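Cytochrome C' (Rhodopseudomonas palustris, PDB 1MQV) carries a covalently bound high-spin heme c without a sixth iron ligand and probably takes part in electron transfer, although its exact role is not known. Local coordinates at residues D3-R8 against A57-G62; K39-I44 against A91-I96. The protein carries 3 engineered substitutions. All coordinates share one frame; numbering follows the deposited sequence.

Contact 1: D3-R8 against A57-G62; sequences DVIAQR and ADSKTG. With HEC (heme c), chain C.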
loop_
_atom_site.group_PDB
_atom_site.type_symbol
_atom_site.label_atom_id
_atom_site.label_comp_id
_atom_site.label_asym_id
_atom_site.label_seq_id
_atom_site.Cartn_x
_atom_site.Cartn_y
_atom_site.Cartn_z
ATOM N N ASP A 3 19.981 -5.232 -3.738
ATOM C CA ASP A 3 19.292 -4.901 -2.496
ATOM C C ASP A 3 17.796 -4.646 -2.659
ATOM O O ASP A 3 17.322 -3.505 -2.576
ATOM C CB ASP A 3 19.935 -3.691 -1.818
ATOM C CG ASP A 3 19.800 -3.736 -0.288
ATOM O OD1 ASP A 3 18.888 -4.429 0.233
ATOM O OD2 ASP A 3 20.609 -3.073 0.399
ATOM N N VAL A 4 17.054 -5.723 -2.883
ATOM C CA VAL A 4 15.604 -5.626 -3.023
ATOM C C VAL A 4 14.975 -5.166 -1.726
ATOM O O VAL A 4 13.871 -4.627 -1.752
ATOM C CB VAL A 4 14.946 -6.984 -3.340
ATOM C CG1 VAL A 4 15.195 -7.372 -4.776
ATOM C CG2 VAL A 4 15.495 -8.047 -2.382
ATOM N N ILE A 5 15.638 -5.411 -0.594
ATOM C CA ILE A 5 15.060 -4.999 0.691
ATOM C C ILE A 5 15.085 -3.483 0.709
ATOM O O ILE A 5 14.151 -2.843 1.153
ATOM C CB ILE A 5 15.852 -5.585 1.917
ATOM C CG1 ILE A 5 15.402 -7.024 2.167
ATOM C CG2 ILE A 5 15.534 -4.829 3.216
ATOM C CD1 ILE A 5 16.306 -7.785 3.101
ATOM N N ALA A 6 16.153 -2.893 0.192
ATOM C CA ALA A 6 16.195 -1.446 0.184
ATOM C C ALA A 6 15.190 -0.916 -0.832
ATOM O O ALA A 6 14.534 0.108 -0.595
ATOM C CB ALA A 6 17.606 -0.960 -0.151
ATOM N N GLN A 7 15.036 -1.605 -1.953
ATOM C CA GLN A 7 14.109 -1.136 -2.969
ATOM C C GLN A 7 12.685 -1.131 -2.479
ATOM O O GLN A 7 11.951 -0.150 -2.660
ATOM C CB GLN A 7 14.116 -2.034 -4.191
ATOM C CG GLN A 7 15.231 -1.802 -5.170
ATOM C CD GLN A 7 15.227 -2.864 -6.245
ATOM O OE1 GLN A 7 16.135 -3.676 -6.316
ATOM N NE2 GLN A 7 14.193 -2.867 -7.079
ATOM N N ARG A 8 12.290 -2.242 -1.886
ATOM C CA ARG A 8 10.891 -2.379 -1.438
ATOM C C ARG A 8 10.577 -1.456 -0.273
ATOM O O ARG A 8 9.479 -0.922 -0.191
ATOM C CB ARG A 8 10.551 -3.854 -1.108
ATOM C CG ARG A 8 11.191 -4.400 0.173
ATOM C CD ARG A 8 11.357 -5.899 0.075
ATOM N NE ARG A 8 11.608 -6.521 1.372
ATOM C CZ ARG A 8 12.003 -7.792 1.521
ATOM N NH1 ARG A 8 12.197 -8.570 0.455
ATOM N NH2 ARG A 8 12.193 -8.295 2.732
ATOM N N ALA A 57 12.696 -15.369 -1.831
ATOM C CA ALA A 57 13.044 -16.190 -0.673
ATOM C C ALA A 57 14.542 -16.036 -0.275
ATOM O O ALA A 57 14.886 -16.179 0.896
ATOM C CB ALA A 57 12.699 -17.663 -0.956
ATOM N N ASP A 58 15.427 -15.729 -1.223
ATOM C CA ASP A 58 16.843 -15.579 -0.849
ATOM C C ASP A 58 17.107 -14.294 -0.049
ATOM O O ASP A 58 18.247 -13.964 0.275
ATOM C CB ASP A 58 17.784 -15.671 -2.071
ATOM C CG ASP A 58 17.474 -14.662 -3.149
ATOM O OD1 ASP A 58 17.123 -13.520 -2.816
ATOM O OD2 ASP A 58 17.600 -15.007 -4.343
ATOM N N SER A 59 16.047 -13.564 0.269
ATOM C CA SER A 59 16.223 -12.378 1.058
ATOM C C SER A 59 15.547 -12.579 2.415
ATOM O O SER A 59 15.426 -11.630 3.217
ATOM C CB SER A 59 15.629 -11.180 0.345
ATOM O OG SER A 59 14.439 -10.796 0.990
ATOM N N LYS A 60 15.120 -13.808 2.705
ATOM C CA LYS A 60 14.449 -14.058 3.992
ATOM C C LYS A 60 15.413 -13.943 5.194
ATOM O O LYS A 60 14.988 -13.797 6.345
ATOM C CB LYS A 60 13.731 -15.425 3.994
ATOM C CG LYS A 60 14.607 -16.660 4.095
ATOM C CD LYS A 60 13.750 -17.932 4.202
ATOM C CE LYS A 60 12.922 -18.179 2.947
ATOM N NZ LYS A 60 12.485 -19.609 2.776
ATOM N N THR A 61 16.705 -13.982 4.917
ATOM C CA THR A 61 17.725 -13.867 5.949
ATOM C C THR A 61 18.451 -12.542 5.691
ATOM O O THR A 61 19.659 -12.437 5.897
ATOM C CB THR A 61 18.745 -15.023 5.842
ATOM O OG1 THR A 61 19.488 -14.892 4.621
ATOM C CG2 THR A 61 18.023 -16.363 5.809
ATOM N N GLY A 62 17.704 -11.529 5.238
ATOM C CA GLY A 62 18.298 -10.235 4.885
ATOM C C GLY A 62 18.961 -9.347 5.929
ATOM O O GLY A 62 19.926 -8.633 5.651
HETATM FE FE HEC C . 3.132 -2.032 4.142
HETATM C CHA HEC C . 6.308 -1.906 5.252
HETATM C CHB HEC C . 2.900 1.366 4.467
HETATM C CHC HEC C . 0.267 -2.023 2.339
HETATM C CHD HEC C . 3.496 -5.462 3.366
HETATM N NA HEC C . 4.389 -0.531 4.767
HETATM C C1A HEC C . 5.671 -0.722 5.182
HETATM C C2A HEC C . 6.226 0.531 5.540
HETATM C C3A HEC C . 5.251 1.519 5.355
HETATM C C4A HEC C . 4.102 0.798 4.854
HETATM C CMA HEC C . 5.211 2.997 5.587
HETATM C CAA HEC C . 7.617 0.744 6.122
HETATM C CBA HEC C . 8.605 0.956 4.997
HETATM C CGA HEC C . 9.982 1.373 5.530
HETATM O O1A HEC C . 10.278 2.570 5.474
HETATM O O2A HEC C . 10.738 0.498 5.995
HETATM N NB HEC C . 1.877 -0.661 3.571
HETATM C C1B HEC C . 1.837 0.687 3.887
HETATM C C2B HEC C . 0.582 1.351 3.473
HETATM C C3B HEC C . -0.159 0.401 2.886
HETATM C C4B HEC C . 0.662 -0.845 2.912
HETATM C CMB HEC C . 0.254 2.849 3.756
HETATM C CAB HEC C . -1.505 0.509 2.323
HETATM C CBB HEC C . -1.891 1.514 1.425
HETATM N NC HEC C . 2.159 -3.410 3.033
HETATM C C1C HEC C . 0.948 -3.245 2.361
HETATM C C2C HEC C . 0.474 -4.461 1.822
HETATM C C3C HEC C . 1.348 -5.477 2.111
HETATM C C4C HEC C . 2.409 -4.769 2.891
HETATM C CMC HEC C . -0.939 -4.668 1.179
HETATM C CAC HEC C . 1.331 -6.915 1.884
HETATM C CBC HEC C . 0.512 -7.429 0.775
HETATM N ND HEC C . 4.576 -3.456 4.272
HETATM C C1D HEC C . 4.567 -4.809 4.049
HETATM C C2D HEC C . 5.812 -5.454 4.518
HETATM C C3D HEC C . 6.566 -4.432 5.044
HETATM C C4D HEC C . 5.822 -3.185 4.876
HETATM C CMD HEC C . 6.173 -6.925 4.157
HETATM C CAD HEC C . 8.053 -4.619 5.609
HETATM C CBD HEC C . 8.969 -4.289 4.392
HETATM C CGD HEC C . 10.418 -4.633 4.724
HETATM O O1D HEC C . 10.809 -4.266 5.841
HETATM O O2D HEC C . 11.114 -5.256 3.898
HETATM O O HOH W 1 12.669 -10.948 3.407
#

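Contact 2: K39-I44 against A91-I96; sequences KSLAAI and AAQGTI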
loop_
_atom_site.group_PDB
_atom_site.type_symbol
_atom_site.label_atom_id
_atom_site.label_comp_id
_atom_site.label_asym_id
_atom_site.label_seq_id
_atom_site.Cartn_x
_atom_site.Cartn_y
_atom_site.Cartn_z
ATOM N N LYS A 39 -3.699 11.599 -7.147
ATOM C CA LYS A 39 -2.243 11.356 -7.183
ATOM C C LYS A 39 -1.842 10.250 -6.175
ATOM O O LYS A 39 -1.058 9.338 -6.500
ATOM C CB LYS A 39 -1.523 12.663 -6.893
ATOM C CG LYS A 39 0.004 12.605 -6.795
ATOM C CD LYS A 39 0.539 13.989 -6.548
ATOM C CE LYS A 39 2.046 13.981 -6.303
ATOM N NZ LYS A 39 2.807 13.651 -7.524
ATOM N N SER A 40 -2.386 10.329 -4.957
ATOM C CA SER A 40 -2.114 9.338 -3.918
ATOM C C SER A 40 -2.647 7.983 -4.301
ATOM O O SER A 40 -1.978 6.997 -4.096
ATOM C CB SER A 40 -2.748 9.735 -2.559
ATOM O OG SER A 40 -2.110 10.893 -2.030
ATOM N N LEU A 41 -3.867 7.913 -4.843
ATOM C CA LEU A 41 -4.392 6.610 -5.187
ATOM C C LEU A 41 -3.581 5.978 -6.328
ATOM O O LEU A 41 -3.362 4.768 -6.363
ATOM C CB LEU A 41 -5.864 6.752 -5.591
ATOM C CG LEU A 41 -6.752 7.145 -4.418
ATOM C CD1 LEU A 41 -8.177 7.449 -4.933
ATOM C CD2 LEU A 41 -6.830 5.957 -3.454
ATOM N N ALA A 42 -3.133 6.802 -7.260
ATOM C CA ALA A 42 -2.387 6.295 -8.402
ATOM C C ALA A 42 -1.055 5.736 -7.891
ATOM O O ALA A 42 -0.611 4.677 -8.332
ATOM C CB ALA A 42 -2.158 7.420 -9.419
ATOM N N ALA A 43 -0.446 6.422 -6.928
ATOM C CA ALA A 43 0.847 5.947 -6.382
ATOM C C ALA A 43 0.666 4.630 -5.676
ATOM O O ALA A 43 1.461 3.695 -5.860
ATOM C CB ALA A 43 1.407 6.925 -5.419
ATOM N N ILE A 44 -0.384 4.545 -4.857
ATOM C CA ILE A 44 -0.678 3.302 -4.141
ATOM C C ILE A 44 -0.861 2.181 -5.165
ATOM O O ILE A 44 -0.283 1.096 -5.005
ATOM C CB ILE A 44 -1.950 3.478 -3.230
ATOM C CG1 ILE A 44 -1.623 4.395 -2.057
ATOM C CG2 ILE A 44 -2.447 2.109 -2.711
ATOM C CD1 ILE A 44 -2.889 4.898 -1.298
ATOM N N ALA A 91 -9.915 1.219 -8.375
ATOM C CA ALA A 91 -11.372 1.436 -8.398
ATOM C C ALA A 91 -11.705 2.768 -7.689
ATOM O O ALA A 91 -12.603 3.506 -8.092
ATOM C CB ALA A 91 -12.081 0.255 -7.737
ATOM N N ALA A 92 -10.958 3.097 -6.647
ATOM C CA ALA A 92 -11.195 4.336 -5.917
ATOM C C ALA A 92 -10.918 5.599 -6.754
ATOM O O ALA A 92 -11.474 6.656 -6.463
ATOM C CB ALA A 92 -10.354 4.348 -4.575
ATOM N N GLN A 93 -10.111 5.499 -7.807
ATOM C CA GLN A 93 -9.866 6.668 -8.653
ATOM C C GLN A 93 -11.167 6.960 -9.362
ATOM O O GLN A 93 -11.466 8.103 -9.671
ATOM C CB GLN A 93 -8.760 6.390 -9.672
ATOM C CG GLN A 93 -7.406 6.171 -8.976
ATOM C CD GLN A 93 -6.275 5.743 -9.917
ATOM O OE1 GLN A 93 -5.469 4.885 -9.566
ATOM N NE2 GLN A 93 -6.193 6.360 -11.086
ATOM N N GLY A 94 -11.955 5.917 -9.591
ATOM C CA GLY A 94 -13.229 6.113 -10.247
ATOM C C GLY A 94 -14.349 6.436 -9.267
ATOM O O GLY A 94 -15.264 7.194 -9.597
ATOM N N THR A 95 -14.282 5.897 -8.048
ATOM C CA THR A 95 -15.358 6.132 -7.078
ATOM C C THR A 95 -15.185 7.336 -6.162
ATOM O O THR A 95 -16.170 7.838 -5.620
ATOM C CB THR A 95 -15.586 4.895 -6.203
ATOM O OG1 THR A 95 -14.436 4.661 -5.375
ATOM C CG2 THR A 95 -15.828 3.673 -7.086
ATOM N N ILE A 96 -13.949 7.795 -5.951
ATOM C CA ILE A 96 -13.755 8.964 -5.080
ATOM C C ILE A 96 -13.648 10.257 -5.906
ATOM O O ILE A 96 -12.610 10.592 -6.475
ATOM C CB ILE A 96 -12.522 8.752 -4.157
ATOM C CG1 ILE A 96 -12.840 7.576 -3.223
ATOM C CG2 ILE A 96 -12.233 10.047 -3.316
ATOM C CD1 ILE A 96 -11.687 7.154 -2.289
#

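Contact 1: D3-R8 against A57-G62
Arg8 joins a heme propionate to the loop at Ser59 through a single guanidinium group, NE and NH2 serving the propionate and NH1 the loop hydroxyl. NE gives a nearly straight hydrogen bond (168°) to HEC O2D at 2.9 Å, in the plane of the group, and NH2 adds a weak one to the same oxygen. CG sits between the backbone N and the carbonyl carbon (chi1 72°), and the chain, extended from CG to NE, carries the guanidinium to both partners. On the loop side NH1 bonds Ser59 OG at 3.2 Å, with the hydroxyl tilted 28° from the guanidinium plane. Water 1, lying in that plane, accepts from NH2 and donates to Ser59 O, giving the loop a second, indirect link. Ile5 CG1 lies 3.5 Å above the centre of one guanidinium face, while its CD1 packs on Gly62 CA at 3.6 Å. In this four-helix bundle the contact ties the first turn of helix 4-27, N-capped by Asp3, to the long connection before helix 75-95. Replacing Arg8 with a leucine would probably leave the propionate without its charged mate and break the link from heme to Ser59. NH1 also bonds Leu54 O, and NH2 Thr65 OG1, which itself binds the heme.

Contact 2: K39-I44 against A91-I96
Ala92 meets Leu41 where helix 75-95 runs beside helix 34-50, and it is the first residue of 91-96 to touch the other helix. Its methyl group points toward the partner and lies 3.8 Å from Leu41 CD1, with CD2 of the same leucine slightly farther away. Leu41 CD1 also rests against the backbone here, 3.7 Å from Ala92 O, a van der Waals contact with a carbonyl oxygen that already accepts from Ile96 N at 2.8 Å within its own segment. CD1 therefore meets both the methyl and the backbone, while CD2 meets the methyl alone.

Gln93 follows, and its CA is the closest to that of Leu41, 6.5 Å away. Its CG lies anti to the carbonyl carbon (chi1 -66°), and from there the extended chain reaches across to helix 34-50. CG packs on Leu41 CB, and at the far end OE1 comes to 3.6 Å from Ala42 CA. The glutamine therefore meets its neighbour through van der Waals contacts along its length, and no hydrogen bond crosses between the two segments.

Ile96, the first residue to leave helical geometry, directs its CB toward helix 34-50. Its CD1 lies 4.4 Å from Leu41 CD1, so Ala92 and Ile96 both pack against the same leucine branch.

The two short helical segments are antiparallel, at 163°, with axes 9.4 Å apart. This is side-by-side packing of two helices of the four-helix bundle. Helix 99-120 covers Ala92 through Val109 and Ile96 through Leu102, Asn105 and Ile106. On helix 34-50, Ser40 packs on helix 4-27, its OG bonding Ala18 O, and Ile44 reaches both Met15 of that helix and Leu85 and Ala89 of helix 75-95.

Contacts 1 and 2 lie on opposite sides of the chain's centre, with their own centres 28 Å apart and their nearest atoms about 11 Å apart, so they do not touch. Their segments alternate along the chain: 3-8, 39-44, 57-62, 91-96. Helix 34-50, which carries 39-44, follows helix 4-27 and precedes the loop of 57-62. The heme relates them unequally. Contact 1 binds a propionate directly through Arg8, whereas in contact 2 the Leu41 side chain stays about 8 Å from the heme and about 10 Å from that of Cys113, a covalent heme attachment point.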